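Local coordinates for N-acetylneuraminic acid (Sialic acid) synthetase (PDB 6NCS), which probably condenses an N-acylated mannosamine with phosphoenolpyruvate to make a sialic acid, using a metal-dependent active site in a TIM barrel, at residues P25-A30 with A225-K230; A53-I58 with K99-F104. One frame throughout, in Å; residues are numbered along the deposited sequence. Where two conformers were deposited one is given.

How the interactions relate
Both interactions join parallel strands of one TIM barrel, and they share a neighbourhood: strand 27-33 of interaction 1 lies beside strand 57-62 of interaction 2, so the order runs 227-231, 27-33, 57-62, 102-107. Interaction 1 closes the ring between its first and last strands near the middle of the chain; interaction 2 joins the second and third strands further out. Each is largely buried. Two probable hydrogen bonds tie them, N56 OD1 to I28 N (2.8 Å) and A30 N to A57 O (2.9 Å). Both have a water before the ladder starts; they differ in that interaction 1 carries charged E229 toward the manganese, whereas interaction 2 sets small alanines near aromatic F104.

Interaction 1 of 2, residues P25-A30 with A225-K230; sequences PVFIIA and AEIIEK
The carbonyl oxygen of E226 is gripped from several directions. F27 N donates to E226 O at 3.2 Å, tilted 30° from the carbonyl plane, V26 CA adds a CA-H...O contact to the same oxygen at 3.5 Å, and a water joins it to P25 O. Further along, a parallel ladder takes over: I228 N bonds F27 O (2.9 Å), I29 N bonds I228 O (2.7 Å), and K230 N bonds I29 O (3.0 Å).

Inside the barrel, the side chains of I29 and I227 run alongside each other in the same direction, with I29 CD1 against I227 CG2 at 3.7 Å, while I29 CG2 rests on E229 CG; beta-branched residues suit extended strands and fill this layer. On the outer face V26 CG1 meets I228 CG1 at 3.9 Å, and these apolar chains run on to helices 249-266 and 215-222. E229, with CG anti to its backbone N (chi1 -176°) and an extended chain, reaches to about 4 Å (nearest atoms) from the manganese ion held by H210 and H231, and its OE2 forms a salt bridge with K125. Pairing of first and last strands is the closure of a (beta/alpha)8 TIM barrel, with its metal site inside.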
loop_
_atom_site.group_PDB
_atom_site.type_symbol
_atom_site.label_atom_id
_atom_site.label_comp_id
_atom_site.label_asym_id
_atom_site.label_seq_id
_atom_site.Cartn_x
_atom_site.Cartn_y
_atom_site.Cartn_z
ATOM N N PRO A 25 -2.270 -6.879 -14.826
ATOM C CA PRO A 25 -3.242 -6.051 -14.106
ATOM C C PRO A 25 -3.850 -6.800 -12.940
ATOM O O PRO A 25 -3.917 -8.032 -12.928
ATOM C CB PRO A 25 -4.314 -5.747 -15.161
ATOM C CG PRO A 25 -3.630 -5.932 -16.466
ATOM C CD PRO A 25 -2.603 -6.998 -16.256
ATOM N N VAL A 26 -4.306 -6.023 -11.956
ATOM C CA VAL A 26 -5.094 -6.585 -10.867
ATOM C C VAL A 26 -6.352 -7.214 -11.431
ATOM O O VAL A 26 -7.087 -6.585 -12.199
ATOM C CB VAL A 26 -5.443 -5.494 -9.847
ATOM C CG1 VAL A 26 -6.305 -6.077 -8.717
ATOM C CG2 VAL A 26 -4.176 -4.874 -9.300
ATOM N N PHE A 27 -6.612 -8.456 -11.039
ATOM C CA PHE A 27 -7.788 -9.205 -11.461
ATOM C C PHE A 27 -8.928 -8.885 -10.501
ATOM O O PHE A 27 -8.812 -9.143 -9.300
ATOM C CB PHE A 27 -7.441 -10.693 -11.448
ATOM C CG PHE A 27 -8.475 -11.575 -12.052
ATOM C CD1 PHE A 27 -8.562 -11.714 -13.432
ATOM C CD2 PHE A 27 -9.323 -12.321 -11.245
ATOM C CE1 PHE A 27 -9.508 -12.561 -13.994
ATOM C CE2 PHE A 27 -10.277 -13.175 -11.801
ATOM C CZ PHE A 27 -10.369 -13.290 -13.172
ATOM N N ILE A 28 -10.014 -8.302 -11.012
ATOM C CA ILE A 28 -11.104 -7.805 -10.160
ATOM C C ILE A 28 -12.332 -8.696 -10.319
ATOM O O ILE A 28 -12.841 -8.873 -11.433
ATOM C CB ILE A 28 -11.437 -6.342 -10.479
ATOM C CG1 ILE A 28 -10.222 -5.465 -10.149
ATOM C CG2 ILE A 28 -12.638 -5.873 -9.630
ATOM C CD1 ILE A 28 -10.351 -4.031 -10.587
ATOM N N ILE A 29 -12.821 -9.223 -9.193
ATOM C CA ILE A 29 -13.937 -10.164 -9.142
ATOM C C ILE A 29 -15.115 -9.455 -8.497
ATOM O O ILE A 29 -15.002 -8.974 -7.366
ATOM C CB ILE A 29 -13.584 -11.421 -8.329
ATOM C CG1 ILE A 29 -12.443 -12.210 -8.984
ATOM C CG2 ILE A 29 -14.829 -12.324 -8.155
ATOM C CD1 ILE A 29 -11.637 -13.030 -7.948
ATOM N N ALA A 30 -16.249 -9.423 -9.196
ATOM C CA ALA A 30 -17.507 -8.954 -8.635
ATOM C C ALA A 30 -18.208 -10.151 -8.003
ATOM O O ALA A 30 -18.572 -11.090 -8.706
ATOM C CB ALA A 30 -18.365 -8.322 -9.732
ATOM N N ALA A 225 -2.061 -6.116 -3.143
ATOM C CA ALA A 225 -3.013 -7.112 -3.642
ATOM C C ALA A 225 -2.967 -7.221 -5.162
ATOM O O ALA A 225 -2.952 -6.212 -5.871
ATOM C CB ALA A 225 -4.425 -6.759 -3.189
ATOM N N GLU A 226 -2.957 -8.457 -5.662
ATOM C CA GLU A 226 -2.940 -8.734 -7.093
ATOM C C GLU A 226 -4.291 -9.200 -7.612
ATOM O O GLU A 226 -4.472 -9.331 -8.833
ATOM C CB GLU A 226 -1.864 -9.783 -7.396
ATOM C CG GLU A 226 -0.534 -9.468 -6.711
ATOM C CD GLU A 226 0.524 -10.531 -6.932
ATOM O OE1 GLU A 226 0.844 -11.277 -5.973
ATOM O OE2 GLU A 226 1.030 -10.623 -8.069
ATOM N N ILE A 227 -5.233 -9.460 -6.715
ATOM C CA ILE A 227 -6.601 -9.831 -7.029
ATOM C C ILE A 227 -7.457 -9.087 -6.021
ATOM O O ILE A 227 -7.067 -8.965 -4.856
ATOM C CB ILE A 227 -6.832 -11.357 -6.907
ATOM C CG1 ILE A 227 -5.900 -12.145 -7.825
ATOM C CG2 ILE A 227 -8.294 -11.708 -7.196
ATOM C CD1 ILE A 227 -4.545 -12.524 -7.177
ATOM N N ILE A 228 -8.600 -8.567 -6.461
ATOM C CA ILE A 228 -9.558 -7.927 -5.564
ATOM C C ILE A 228 -10.909 -8.583 -5.776
ATOM O O ILE A 228 -11.379 -8.690 -6.920
ATOM C CB ILE A 228 -9.669 -6.409 -5.803
ATOM C CG1 ILE A 228 -8.371 -5.699 -5.412
ATOM C CG2 ILE A 228 -10.854 -5.837 -5.024
ATOM C CD1 ILE A 228 -8.144 -5.630 -3.883
ATOM N N GLU A 229 -11.536 -9.009 -4.680
ATOM C CA GLU A 229 -12.903 -9.503 -4.697
ATOM C C GLU A 229 -13.762 -8.542 -3.884
ATOM O O GLU A 229 -13.376 -8.147 -2.780
ATOM C CB GLU A 229 -12.982 -10.924 -4.127
ATOM C CG GLU A 229 -14.368 -11.527 -4.210
ATOM C CD GLU A 229 -14.417 -12.941 -3.664
ATOM O OE1 GLU A 229 -15.075 -13.163 -2.630
ATOM O OE2 GLU A 229 -13.787 -13.831 -4.266
ATOM N N LYS A 230 -14.906 -8.151 -4.435
ATOM C CA LYS A 230 -15.792 -7.190 -3.788
ATOM C C LYS A 230 -17.229 -7.627 -4.009
ATOM O O LYS A 230 -17.612 -7.921 -5.144
ATOM C CB LYS A 230 -15.559 -5.779 -4.358
ATOM C CG LYS A 230 -16.528 -4.703 -3.883
ATOM C CD LYS A 230 -16.312 -4.330 -2.425
ATOM C CE LYS A 230 -17.506 -3.536 -1.884
ATOM N NZ LYS A 230 -17.357 -3.251 -0.412
HETATM O O HOH W 1 -3.003 -9.901 -11.201
#

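Interaction 2 of 2, residues A53-I58 with K99-F104; sequences AKANAI and KNILFF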
loop_
_atom_site.group_PDB
_atom_site.type_symbol
_atom_site.label_atom_id
_atom_site.label_comp_id
_atom_site.label_asym_id
_atom_site.label_seq_id
_atom_site.Cartn_x
_atom_site.Cartn_y
_atom_site.Cartn_z
ATOM N N ALA A 53 -19.095 -2.438 -16.277
ATOM C CA ALA A 53 -18.175 -1.809 -15.331
ATOM C C ALA A 53 -16.727 -2.225 -15.553
ATOM O O ALA A 53 -15.829 -1.621 -14.947
ATOM C CB ALA A 53 -18.578 -2.142 -13.893
ATOM N N LYS A 54 -16.505 -3.228 -16.409
ATOM C CA LYS A 54 -15.193 -3.752 -16.803
ATOM C C LYS A 54 -14.530 -4.560 -15.682
ATOM O O LYS A 54 -13.297 -4.661 -15.625
ATOM C CB LYS A 54 -14.249 -2.648 -17.298
ATOM C CG LYS A 54 -14.823 -1.743 -18.406
ATOM C CD LYS A 54 -15.298 -2.545 -19.597
ATOM C CE LYS A 54 -15.983 -1.653 -20.619
ATOM N NZ LYS A 54 -16.806 -2.458 -21.564
ATOM N N ALA A 55 -15.328 -5.169 -14.808
ATOM C CA ALA A 55 -14.800 -6.201 -13.926
ATOM C C ALA A 55 -14.273 -7.368 -14.748
ATOM O O ALA A 55 -14.785 -7.669 -15.833
ATOM C CB ALA A 55 -15.893 -6.701 -12.968
ATOM N N ASN A 56 -13.238 -8.038 -14.230
ATOM C CA ASN A 56 -12.679 -9.165 -14.980
ATOM C C ASN A 56 -13.551 -10.401 -14.881
ATOM O O ASN A 56 -13.611 -11.203 -15.827
ATOM C CB ASN A 56 -11.271 -9.510 -14.486
ATOM C CG ASN A 56 -10.310 -8.361 -14.629
ATOM O OD1 ASN A 56 -10.120 -7.574 -13.703
ATOM N ND2 ASN A 56 -9.682 -8.256 -15.796
ATOM N N ALA A 57 -14.231 -10.571 -13.753
ATOM C CA ALA A 57 -14.979 -11.791 -13.504
ATOM C C ALA A 57 -16.191 -11.475 -12.643
ATOM O O ALA A 57 -16.192 -10.500 -11.889
ATOM C CB ALA A 57 -14.092 -12.843 -12.824
ATOM N N ILE A 58 -17.226 -12.310 -12.761
ATOM C CA ILE A 58 -18.354 -12.275 -11.836
ATOM C C ILE A 58 -18.530 -13.671 -11.245
ATOM O O ILE A 58 -18.439 -14.681 -11.955
ATOM C CB ILE A 58 -19.645 -11.754 -12.510
ATOM C CG1 ILE A 58 -20.789 -11.652 -11.501
ATOM C CG2 ILE A 58 -20.033 -12.613 -13.735
ATOM C CD1 ILE A 58 -21.982 -10.842 -11.988
ATOM N N LYS A 99 -20.891 -11.468 -22.940
ATOM C CA LYS A 99 -20.532 -10.129 -22.491
ATOM C C LYS A 99 -19.043 -9.983 -22.193
ATOM O O LYS A 99 -18.626 -8.935 -21.690
ATOM C CB LYS A 99 -21.363 -9.753 -21.261
ATOM C CG LYS A 99 -22.864 -9.594 -21.541
ATOM C CD LYS A 99 -23.108 -8.692 -22.733
ATOM C CE LYS A 99 -24.570 -8.298 -22.850
ATOM N NZ LYS A 99 -24.829 -6.977 -22.205
ATOM N N ASN A 100 -18.246 -11.016 -22.484
ATOM C CA ASN A 100 -16.795 -10.981 -22.297
ATOM C C ASN A 100 -16.410 -10.691 -20.847
ATOM O O ASN A 100 -15.547 -9.860 -20.572
ATOM C CB ASN A 100 -16.142 -9.957 -23.230
ATOM C CG ASN A 100 -16.354 -10.278 -24.687
ATOM O OD1 ASN A 100 -16.196 -11.422 -25.111
ATOM N ND2 ASN A 100 -16.723 -9.268 -25.465
ATOM N N ILE A 101 -17.059 -11.382 -19.913
ATOM C CA ILE A 101 -16.650 -11.349 -18.518
ATOM C C ILE A 101 -16.540 -12.799 -18.068
ATOM O O ILE A 101 -17.294 -13.657 -18.538
ATOM C CB ILE A 101 -17.626 -10.530 -17.637
ATOM C CG1 ILE A 101 -17.114 -10.439 -16.194
ATOM C CG2 ILE A 101 -19.038 -11.100 -17.687
ATOM C CD1 ILE A 101 -17.842 -9.395 -15.335
ATOM N N LEU A 102 -15.554 -13.095 -17.231
ATOM C CA LEU A 102 -15.365 -14.479 -16.801
ATOM C C LEU A 102 -16.424 -14.872 -15.768
ATOM O O LEU A 102 -16.698 -14.121 -14.834
ATOM C CB LEU A 102 -13.958 -14.662 -16.238
ATOM C CG LEU A 102 -13.540 -16.061 -15.788
ATOM C CD1 LEU A 102 -14.018 -17.120 -16.768
ATOM C CD2 LEU A 102 -12.025 -16.102 -15.663
ATOM N N PHE A 103 -17.039 -16.044 -15.949
ATOM C CA PHE A 103 -17.995 -16.590 -14.981
ATOM C C PHE A 103 -17.308 -17.658 -14.138
ATOM O O PHE A 103 -16.610 -18.512 -14.684
ATOM C CB PHE A 103 -19.207 -17.212 -15.692
ATOM C CG PHE A 103 -20.040 -18.113 -14.812
ATOM C CD1 PHE A 103 -21.096 -17.599 -14.066
ATOM C CD2 PHE A 103 -19.765 -19.476 -14.717
ATOM C CE1 PHE A 103 -21.860 -18.419 -13.255
ATOM C CE2 PHE A 103 -20.528 -20.296 -13.897
ATOM C CZ PHE A 103 -21.567 -19.768 -13.170
ATOM N N PHE A 104 -17.509 -17.625 -12.820
ATOM C CA PHE A 104 -17.178 -18.793 -12.001
ATOM C C PHE A 104 -18.015 -18.748 -10.728
ATOM O O PHE A 104 -18.912 -17.917 -10.582
ATOM C CB PHE A 104 -15.661 -18.928 -11.741
ATOM C CG PHE A 104 -15.044 -17.891 -10.823
ATOM C CD1 PHE A 104 -15.016 -16.539 -11.159
ATOM C CD2 PHE A 104 -14.376 -18.296 -9.672
ATOM C CE1 PHE A 104 -14.396 -15.609 -10.315
ATOM C CE2 PHE A 104 -13.741 -17.375 -8.846
ATOM C CZ PHE A 104 -13.761 -16.034 -9.162
HETATM O O HOH W 2 -15.419 -7.407 -18.602
#
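Two short parallel strands begin here, A57 lying opposite L102 with their CA atoms 4.3 Å apart. Each follows a helix that ends in a Schellman motif, with K54 and N100 taking positive phi to turn the chain toward the sheet. Three backbone bonds then alternate across the gap: L102 N to N56 O (3.1 Å), I58 N to L102 O (2.8 Å), and F104 N to I58 O (3.2 Å). Before the strands pair, a water donates to A55 O at 2.9 Å and also to N100 O, bridging two acceptors that cannot bond each other directly.

I101 reaches across with its whole side chain. With CG1 anti to the backbone N (chi1 -176°), CG1 lies against N56 O, and CD1 is set beside A55 O at 3.5 Å and I58 CB at 4.1 Å. The same side chain also packs on helix 40-52, so it wedges between strand and helix. Toward the barrel interior, A57 CB approaches the edge of the F104 ring, near its plane, meeting CE1 at 3.7 Å. The ring edge comes there because chi1 of 70° puts F104 CG between backbone N and carbonyl carbon; the small alanine methyl suits a place beside so bulky a ring. F103, on the same face of the sheet as I58, packs on helix 86-98.

Cohesion thus comes from backbone amides and close apolar fit, without a salt bridge or side-chain hydrogen bond between the segments. The pairing should therefore depend little on ionisation, while the bridging water meets the carbonyls of A55 and N100 where the ladder has not yet begun.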